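Local coordinates for adherence and virulence protein A (Streptococcus pneumoniae, PDB 6PON) that binds fibronectin and probably serves pneumococcal adherence and virulence, at residues K231-E236 with P241-N246. Sequence-based numbering, arbitrary orientation.
Sequences KPCLTE and PVPFAN
Lys231 and Pro241 make the main direct bond between the two segments. The amide N of Lys231 donates to Pro241 O at 2.7 Å, close to straight with 159° at the hydrogen and tilted a little from the carbonyl plane. Beside it, Val242 CA turns its hydrogen to Lys231 O at 3.3 Å, a CH-O contact. At the other end, Glu236 N reaches Asn246 O in a weak, bent bond of 3.3 Å, and Thr235 CA also lies against Asn246 O.

Two waters add bridges. One accepts a hydrogen bond from Phe244 N and donates one to Leu234 O, bridging the backbones where they are not directly bonded. The other meets Thr235 OG1 and, weakly, Asn246 ND2.

Apolar contacts centre on the ring of Pro243. Its CD rests on Lys231 CB at 3.6 Å, while its CB meets Cys233 SG at 3.9 Å. The lysine chain then leads away from 241-246. Thr235 CG2 comes within 4.4 Å of Phe244 CB, oblique to the ring.

The amide of Asn246 crosses the side chains of Thr235 and Glu236 obliquely. OD1 lies 3.7 Å from Thr235 CB, and ND2 lies 3.6 Å from Glu236 CG. With chi1 at 67°, Asn246 CG sits between its backbone N and carbonyl carbon, which brings the amide up beside both residues. The Glu236 carboxylate is turned 54° from the amide plane.

Strand 233-235 is the middle of a small antiparallel sheet, between strands 239-240 and 247-248. The 241-246 loop joins those two outer strands, crossing from one edge of the sheet to the other. Pro232 and Leu234 point away from this loop and pack on helix 255-263. Phe6 and His10 of the second subunit pack on Pro241 and Val242, so the loop also faces that subunit.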
loop_
_atom_site.group_PDB
_atom_site.type_symbol
_atom_site.label_atom_id
_atom_site.label_comp_id
_atom_site.label_asym_id
_atom_site.label_seq_id
_atom_site.Cartn_x
_atom_site.Cartn_y
_atom_site.Cartn_z
ATOM N N LYS B 231 15.061 -0.529 13.755
ATOM C CA LYS B 231 14.571 0.433 14.742
ATOM C C LYS B 231 14.010 -0.349 15.917
ATOM O O LYS B 231 12.801 -0.586 16.003
ATOM C CB LYS B 231 13.486 1.336 14.154
ATOM C CG LYS B 231 13.929 2.201 12.997
ATOM C CD LYS B 231 14.072 3.645 13.433
ATOM C CE LYS B 231 14.891 4.458 12.442
ATOM N NZ LYS B 231 16.311 4.007 12.407
ATOM N N PRO B 232 14.861 -0.760 16.853
ATOM C CA PRO B 232 14.397 -1.651 17.927
ATOM C C PRO B 232 13.342 -0.986 18.807
ATOM O O PRO B 232 13.513 0.143 19.269
ATOM C CB PRO B 232 15.679 -1.956 18.712
ATOM C CG PRO B 232 16.799 -1.579 17.804
ATOM C CD PRO B 232 16.293 -0.455 16.972
ATOM N N CYS B 233 12.231 -1.695 19.026
ATOM C CA CYS B 233 11.189 -1.233 19.936
ATOM C C CYS B 233 10.594 -2.416 20.686
ATOM O O CYS B 233 10.567 -3.542 20.182
ATOM C CB CYS B 233 10.033 -0.511 19.218
ATOM S SG CYS B 233 10.518 0.743 18.039
ATOM N N LEU B 234 10.094 -2.140 21.883
ATOM C CA LEU B 234 9.216 -3.077 22.563
ATOM C C LEU B 234 7.806 -3.026 21.972
ATOM O O LEU B 234 7.430 -2.089 21.265
ATOM C CB LEU B 234 9.158 -2.767 24.053
ATOM C CG LEU B 234 10.473 -2.979 24.802
ATOM C CD1 LEU B 234 10.508 -2.069 25.984
ATOM C CD2 LEU B 234 10.652 -4.429 25.261
ATOM N N THR B 235 7.027 -4.061 22.261
ATOM C CA THR B 235 5.586 -4.031 22.042
ATOM C C THR B 235 4.904 -4.316 23.379
ATOM O O THR B 235 5.565 -4.448 24.419
ATOM C CB THR B 235 5.145 -5.034 20.964
ATOM O OG1 THR B 235 5.282 -6.366 21.463
ATOM C CG2 THR B 235 5.982 -4.910 19.704
ATOM N N GLU B 236 3.574 -4.442 23.334
ATOM C CA GLU B 236 2.798 -4.702 24.543
ATOM C C GLU B 236 3.267 -5.969 25.246
ATOM O O GLU B 236 3.440 -5.983 26.469
ATOM C CB GLU B 236 1.306 -4.810 24.215
ATOM C CG GLU B 236 0.733 -3.706 23.345
ATOM C CD GLU B 236 0.655 -2.357 24.042
ATOM O OE1 GLU B 236 -0.460 -1.907 24.385
ATOM O OE2 GLU B 236 1.707 -1.720 24.247
ATOM N N PRO B 241 11.856 -5.528 15.511
ATOM C CA PRO B 241 13.102 -4.927 15.019
ATOM C C PRO B 241 12.871 -3.625 14.290
ATOM O O PRO B 241 13.837 -2.926 13.966
ATOM C CB PRO B 241 13.623 -5.985 14.056
ATOM C CG PRO B 241 12.332 -6.530 13.437
ATOM C CD PRO B 241 11.284 -6.481 14.539
ATOM N N VAL B 242 11.618 -3.353 13.957
ATOM C CA VAL B 242 11.123 -2.052 13.525
ATOM C C VAL B 242 9.824 -1.818 14.275
ATOM O O VAL B 242 9.250 -2.757 14.846
ATOM C CB VAL B 242 10.896 -1.994 11.993
ATOM C CG1 VAL B 242 12.176 -2.313 11.232
ATOM C CG2 VAL B 242 9.780 -2.937 11.556
ATOM N N PRO B 243 9.357 -0.580 14.346
ATOM C CA PRO B 243 8.140 -0.327 15.135
ATOM C C PRO B 243 6.922 -1.018 14.530
ATOM O O PRO B 243 6.692 -0.980 13.314
ATOM C CB PRO B 243 8.008 1.201 15.118
ATOM C CG PRO B 243 8.838 1.642 13.914
ATOM C CD PRO B 243 9.977 0.665 13.856
ATOM N N PHE B 244 6.163 -1.688 15.395
ATOM C CA PHE B 244 4.892 -2.311 15.049
ATOM C C PHE B 244 3.742 -1.430 15.541
ATOM O O PHE B 244 3.934 -0.480 16.298
ATOM C CB PHE B 244 4.795 -3.716 15.661
ATOM C CG PHE B 244 5.647 -4.751 14.982
ATOM C CD1 PHE B 244 6.495 -4.414 13.943
ATOM C CD2 PHE B 244 5.585 -6.083 15.396
ATOM C CE1 PHE B 244 7.295 -5.382 13.333
ATOM C CE2 PHE B 244 6.355 -7.069 14.794
ATOM C CZ PHE B 244 7.228 -6.729 13.760
ATOM N N ALA B 245 2.522 -1.768 15.120
ATOM C CA ALA B 245 1.379 -0.920 15.454
ATOM C C ALA B 245 1.106 -0.863 16.960
ATOM O O ALA B 245 0.598 0.153 17.452
ATOM C CB ALA B 245 0.138 -1.399 14.715
ATOM N N ASN B 246 1.416 -1.921 17.708
ATOM C CA ASN B 246 1.174 -1.900 19.158
ATOM C C ASN B 246 2.473 -1.686 19.938
ATOM O O ASN B 246 2.758 -2.345 20.941
ATOM C CB ASN B 246 0.441 -3.167 19.608
ATOM C CG ASN B 246 1.283 -4.439 19.460
ATOM O OD1 ASN B 246 2.268 -4.476 18.709
ATOM N ND2 ASN B 246 0.893 -5.492 20.189
HETATM O O HOH W 1 6.938 -2.000 18.269
HETATM O O HOH W 2 2.536 -7.496 22.042
#